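Local coordinates for Serine/threonine-protein kinase pelle (Drosophila melanogaster, PDB 1D2Z), which is a serine/threonine kinase of the Toll pathway that sets embryonic dorsoventral polarity, seen here through its death domain, which binds the death domain of Tube, at residues A[8-13]-A[76-81]; A[22-27]-A[94-99]. All coordinates share one frame; numbering follows the deposited sequence.

Interaction 1. Residues A[8-13]-A[76-81]; sequences DNTMAI and TVQTLF
Thr76 OG1, at the N-cap of helix 77-86, donates to Asp8 OD2 over 2.9 Å and accepts the capping bond from Thr79 N. The carboxylate receives the Thr76 hydroxyl on the syn lone pair of OD2, and its other oxygen, OD1, takes the hydroxyl of Thr10 at 2.7 Å and, more loosely, the Thr10 amide, closing an Asx turn. Thr10 OG1 in turn accepts from Gln78 N at 3.1 Å. With chi1 at 61°, this hydroxyl is tucked between its own backbone N and carbonyl carbon, where it can serve both partners. Two first-turn amides of the helix are thus met by threonine hydroxyls, and a third, Val77 N, donates to the backbone O of Met11 at 2.9 Å. The side-chain amide of Gln78 stacks on the Asp8 carboxylate, their planes 11° apart, while a water bridges Gln78 OE1 and Asp8 OD2. Replacing Asp8 by alanine removes the carboxylate, which would probably leave the Thr76 and Thr10 hydroxyls without their acceptors and the turn at Thr10 unheld. Met11 CG lies 3.7 Å from Val77 CG2, and Ile13 CD1 packs on Leu80 CB. The N-terminal arm of the death domain is thereby held along the first turn of helix 77-86, beside the face where Leu149 of the Tube chain packs on Gln78; helix 61-73 adds Trp69 against Ile13 and Leu80.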
# COMPACT_ATOMS: atom_id res chain seq x y z
N ASP A 8 4.99 -17.99 6.89
CA ASP A 8 3.82 -17.34 6.31
C ASP A 8 3.78 -17.48 4.79
O ASP A 8 4.33 -16.67 4.06
CB ASP A 8 3.76 -15.85 6.71
CG ASP A 8 2.40 -15.21 6.43
OD1 ASP A 8 1.58 -15.78 5.68
OD2 ASP A 8 2.13 -14.12 6.99
N ASN A 9 3.10 -18.53 4.33
CA ASN A 9 2.96 -18.79 2.91
C ASN A 9 1.52 -18.58 2.45
O ASN A 9 1.10 -19.11 1.42
CB ASN A 9 3.41 -20.21 2.56
CG ASN A 9 4.92 -20.37 2.57
OD1 ASN A 9 5.66 -19.41 2.80
ND2 ASN A 9 5.38 -21.59 2.32
N THR A 10 0.75 -17.81 3.23
CA THR A 10 -0.64 -17.55 2.88
C THR A 10 -0.74 -16.45 1.83
O THR A 10 0.17 -15.64 1.68
CB THR A 10 -1.48 -17.16 4.11
OG1 THR A 10 -0.96 -15.95 4.69
CG2 THR A 10 -1.46 -18.27 5.15
N MET A 11 -1.86 -16.44 1.11
CA MET A 11 -2.08 -15.44 0.08
C MET A 11 -2.36 -14.06 0.68
O MET A 11 -2.66 -13.93 1.86
CB MET A 11 -3.24 -15.84 -0.83
CG MET A 11 -4.58 -15.95 -0.12
SD MET A 11 -5.94 -16.21 -1.29
CE MET A 11 -5.65 -17.92 -1.81
N ALA A 12 -2.25 -13.05 -0.17
CA ALA A 12 -2.52 -11.68 0.25
C ALA A 12 -4.03 -11.56 0.44
O ALA A 12 -4.80 -12.17 -0.31
CB ALA A 12 -2.04 -10.71 -0.82
N ILE A 13 -4.44 -10.78 1.44
CA ILE A 13 -5.85 -10.54 1.73
C ILE A 13 -6.60 -10.09 0.47
O ILE A 13 -7.75 -10.49 0.25
CB ILE A 13 -6.00 -9.46 2.84
CG1 ILE A 13 -5.53 -10.03 4.18
CG2 ILE A 13 -7.44 -8.93 2.89
CD1 ILE A 13 -5.38 -8.99 5.28
N THR A 76 -1.30 -10.46 4.61
CA THR A 76 -1.69 -11.82 4.27
C THR A 76 -2.87 -12.33 5.09
O THR A 76 -3.23 -11.75 6.13
CB THR A 76 -0.53 -12.81 4.50
OG1 THR A 76 -0.27 -12.91 5.90
CG2 THR A 76 0.73 -12.36 3.76
N VAL A 77 -3.46 -13.43 4.63
CA VAL A 77 -4.59 -14.03 5.33
C VAL A 77 -4.15 -14.49 6.71
O VAL A 77 -4.91 -14.41 7.67
CB VAL A 77 -5.20 -15.21 4.53
CG1 VAL A 77 -6.36 -15.81 5.29
CG2 VAL A 77 -5.69 -14.74 3.18
N GLN A 78 -2.90 -14.94 6.83
CA GLN A 78 -2.40 -15.38 8.13
C GLN A 78 -2.38 -14.21 9.12
O GLN A 78 -2.78 -14.36 10.27
CB GLN A 78 -1.01 -16.01 8.01
CG GLN A 78 -0.50 -16.56 9.34
CD GLN A 78 0.87 -17.21 9.23
OE1 GLN A 78 1.82 -16.78 9.89
NE2 GLN A 78 0.97 -18.25 8.41
N THR A 79 -1.95 -13.05 8.65
CA THR A 79 -1.91 -11.86 9.51
C THR A 79 -3.33 -11.47 9.92
O THR A 79 -3.56 -11.06 11.05
CB THR A 79 -1.15 -10.70 8.82
OG1 THR A 79 0.19 -11.13 8.54
CG2 THR A 79 -1.09 -9.47 9.72
N LEU A 80 -4.28 -11.66 9.00
CA LEU A 80 -5.69 -11.37 9.27
C LEU A 80 -6.19 -12.35 10.34
O LEU A 80 -6.92 -11.97 11.26
CB LEU A 80 -6.51 -11.52 7.99
CG LEU A 80 -8.02 -11.27 8.10
CD1 LEU A 80 -8.29 -9.81 8.53
CD2 LEU A 80 -8.68 -11.57 6.77
N PHE A 81 -5.77 -13.61 10.21
CA PHE A 81 -6.12 -14.67 11.16
C PHE A 81 -5.62 -14.27 12.56
O PHE A 81 -6.37 -14.34 13.54
CB PHE A 81 -5.46 -15.98 10.70
CG PHE A 81 -5.90 -17.20 11.46
CD1 PHE A 81 -7.10 -17.84 11.16
CD2 PHE A 81 -5.08 -17.74 12.46
CE1 PHE A 81 -7.48 -19.01 11.84
CE2 PHE A 81 -5.46 -18.90 13.14
CZ PHE A 81 -6.66 -19.54 12.83
O HOH W 1 1.77 -13.75 9.78

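Interaction 2. Residues A[22-27]-A[94-99]; sequences AQLCAH and RLIKDY
Leu95 pushes its CD1 methyl against the backbone of helix 18-31, 4.0 Å from both Gln23 O and Leu24 CA, and reaches His27 CB at 3.9 Å. Its CG stands beside the backbone N and anti to the carbonyl carbon (chi1 -75°), and the chain then runs extended to CD1, placing this methyl against the turn from Gln23 to His27. The His27 ring meets the same methyl obliquely. The other branch, CD2, comes near Gln23 OE1 only at 4.2 Å, and at this edge a water donates to Gln23 OE1 at 2.7 Å and to Leu95 O at 2.8 Å, linking side chain to backbone. On the buried side Leu24 CD2 touches Ile96 CG2 at 3.9 Å. The contact illustrates how a helix and the chain packed on it can be joined by apolar side chains with no direct hydrogen bond between the segments, the polar link lying at the margin. Helix 18-31 here receives Leu95 and Ile96, from the region of helix 90-95, within the six-helix bundle of the death domain. Helix 77-86 packs on Leu24 and Ile96, its Phe84 touching both, while Ala92 of helix 90-95 packs against Leu24 and His27.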
# COMPACT_ATOMS: atom_id res chain seq x y z
N ALA A 22 -17.05 -12.49 1.04
CA ALA A 22 -18.43 -12.05 1.29
C ALA A 22 -18.98 -12.65 2.59
O ALA A 22 -19.71 -11.97 3.32
CB ALA A 22 -19.33 -12.43 0.10
N GLN A 23 -18.63 -13.90 2.89
CA GLN A 23 -19.07 -14.54 4.13
C GLN A 23 -18.44 -13.80 5.31
O GLN A 23 -19.12 -13.42 6.26
CB GLN A 23 -18.60 -15.99 4.21
CG GLN A 23 -19.47 -17.01 3.51
CD GLN A 23 -18.97 -18.43 3.76
OE1 GLN A 23 -17.78 -18.72 3.57
NE2 GLN A 23 -19.86 -19.31 4.20
N LEU A 24 -17.12 -13.62 5.23
CA LEU A 24 -16.37 -12.95 6.28
C LEU A 24 -16.89 -11.55 6.56
O LEU A 24 -17.20 -11.23 7.72
CB LEU A 24 -14.89 -12.90 5.91
CG LEU A 24 -13.93 -12.30 6.95
CD1 LEU A 24 -13.99 -13.07 8.27
CD2 LEU A 24 -12.52 -12.30 6.37
N CYS A 25 -17.03 -10.74 5.52
CA CYS A 25 -17.50 -9.37 5.69
C CYS A 25 -18.93 -9.29 6.21
O CYS A 25 -19.22 -8.47 7.08
CB CYS A 25 -17.31 -8.55 4.41
SG CYS A 25 -15.56 -8.33 4.03
N ALA A 26 -19.81 -10.16 5.72
CA ALA A 26 -21.19 -10.18 6.19
C ALA A 26 -21.19 -10.48 7.70
O ALA A 26 -21.92 -9.86 8.47
CB ALA A 26 -22.01 -11.24 5.43
N HIS A 27 -20.34 -11.41 8.12
CA HIS A 27 -20.23 -11.80 9.52
C HIS A 27 -19.69 -10.66 10.39
O HIS A 27 -20.26 -10.34 11.42
CB HIS A 27 -19.33 -13.04 9.65
CG HIS A 27 -18.93 -13.36 11.05
ND1 HIS A 27 -19.84 -13.71 12.03
CD2 HIS A 27 -17.71 -13.37 11.65
CE1 HIS A 27 -19.20 -13.92 13.16
NE2 HIS A 27 -17.91 -13.72 12.96
N ARG A 94 -12.56 -19.09 11.92
CA ARG A 94 -13.04 -20.33 11.32
C ARG A 94 -13.40 -20.14 9.85
O ARG A 94 -13.11 -21.00 9.02
CB ARG A 94 -14.25 -20.88 12.09
CG ARG A 94 -14.44 -22.38 11.91
CD ARG A 94 -15.61 -22.90 12.72
NE ARG A 94 -16.84 -22.26 12.28
CZ ARG A 94 -17.58 -22.67 11.26
NH1 ARG A 94 -17.25 -23.75 10.56
NH2 ARG A 94 -18.58 -21.92 10.85
N LEU A 95 -13.99 -18.99 9.51
CA LEU A 95 -14.38 -18.70 8.14
C LEU A 95 -13.21 -18.67 7.16
O LEU A 95 -13.39 -18.93 5.97
CB LEU A 95 -15.18 -17.40 8.06
CG LEU A 95 -16.63 -17.50 8.57
CD1 LEU A 95 -17.29 -16.14 8.55
CD2 LEU A 95 -17.41 -18.50 7.71
N ILE A 96 -12.02 -18.35 7.66
CA ILE A 96 -10.83 -18.30 6.82
C ILE A 96 -9.81 -19.41 7.12
O ILE A 96 -8.68 -19.36 6.63
CB ILE A 96 -10.10 -16.93 6.90
CG1 ILE A 96 -9.74 -16.59 8.35
CG2 ILE A 96 -10.96 -15.84 6.27
CD1 ILE A 96 -8.75 -15.43 8.47
N LYS A 97 -10.23 -20.42 7.88
CA LYS A 97 -9.32 -21.51 8.25
C LYS A 97 -8.74 -22.25 7.05
O LYS A 97 -7.61 -22.72 7.10
CB LYS A 97 -10.02 -22.52 9.17
CG LYS A 97 -11.08 -23.38 8.49
CD LYS A 97 -11.83 -24.24 9.50
CE LYS A 97 -13.02 -24.95 8.85
NZ LYS A 97 -12.60 -25.87 7.75
N ASP A 98 -9.51 -22.31 5.97
CA ASP A 98 -9.08 -23.02 4.76
C ASP A 98 -8.00 -22.33 3.94
O ASP A 98 -7.43 -22.93 3.03
CB ASP A 98 -10.31 -23.33 3.89
CG ASP A 98 -11.41 -24.05 4.67
OD1 ASP A 98 -11.08 -24.94 5.49
OD2 ASP A 98 -12.60 -23.73 4.46
N TYR A 99 -7.69 -21.08 4.28
CA TYR A 99 -6.67 -20.30 3.57
C TYR A 99 -5.47 -20.03 4.46
O TYR A 99 -4.63 -19.18 4.17
CB TYR A 99 -7.27 -18.99 3.08
CG TYR A 99 -8.38 -19.20 2.08
CD1 TYR A 99 -8.10 -19.33 0.73
CD2 TYR A 99 -9.71 -19.30 2.50
CE1 TYR A 99 -9.11 -19.58 -0.20
CE2 TYR A 99 -10.72 -19.55 1.58
CZ TYR A 99 -10.42 -19.68 0.23
OH TYR A 99 -11.41 -19.93 -0.68
O HOH W 2 -15.46 -19.87 4.33

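From the N terminus, the arm 8-13 comes first and helix 18-31 follows, carrying 22-27; their partners, 76-81 and 94-99, come in the same order much later. Interaction 1 closes a loop of 62 residues and interaction 2 one of 66, and because the segments alternate, the closures cross instead of nesting. Together they bring the first part of the chain onto the last two helices of the bundle, 77-86 and 90-95. With centres about 13 Å apart, the contacts also touch: Leu80 meets Leu24, Phe81 meets Ile96, and Met11 and Thr10 lie against Tyr99, so the two contacts adjoin through side chains of the arm, helices 18-31 and 77-86, and the chain around 96-99.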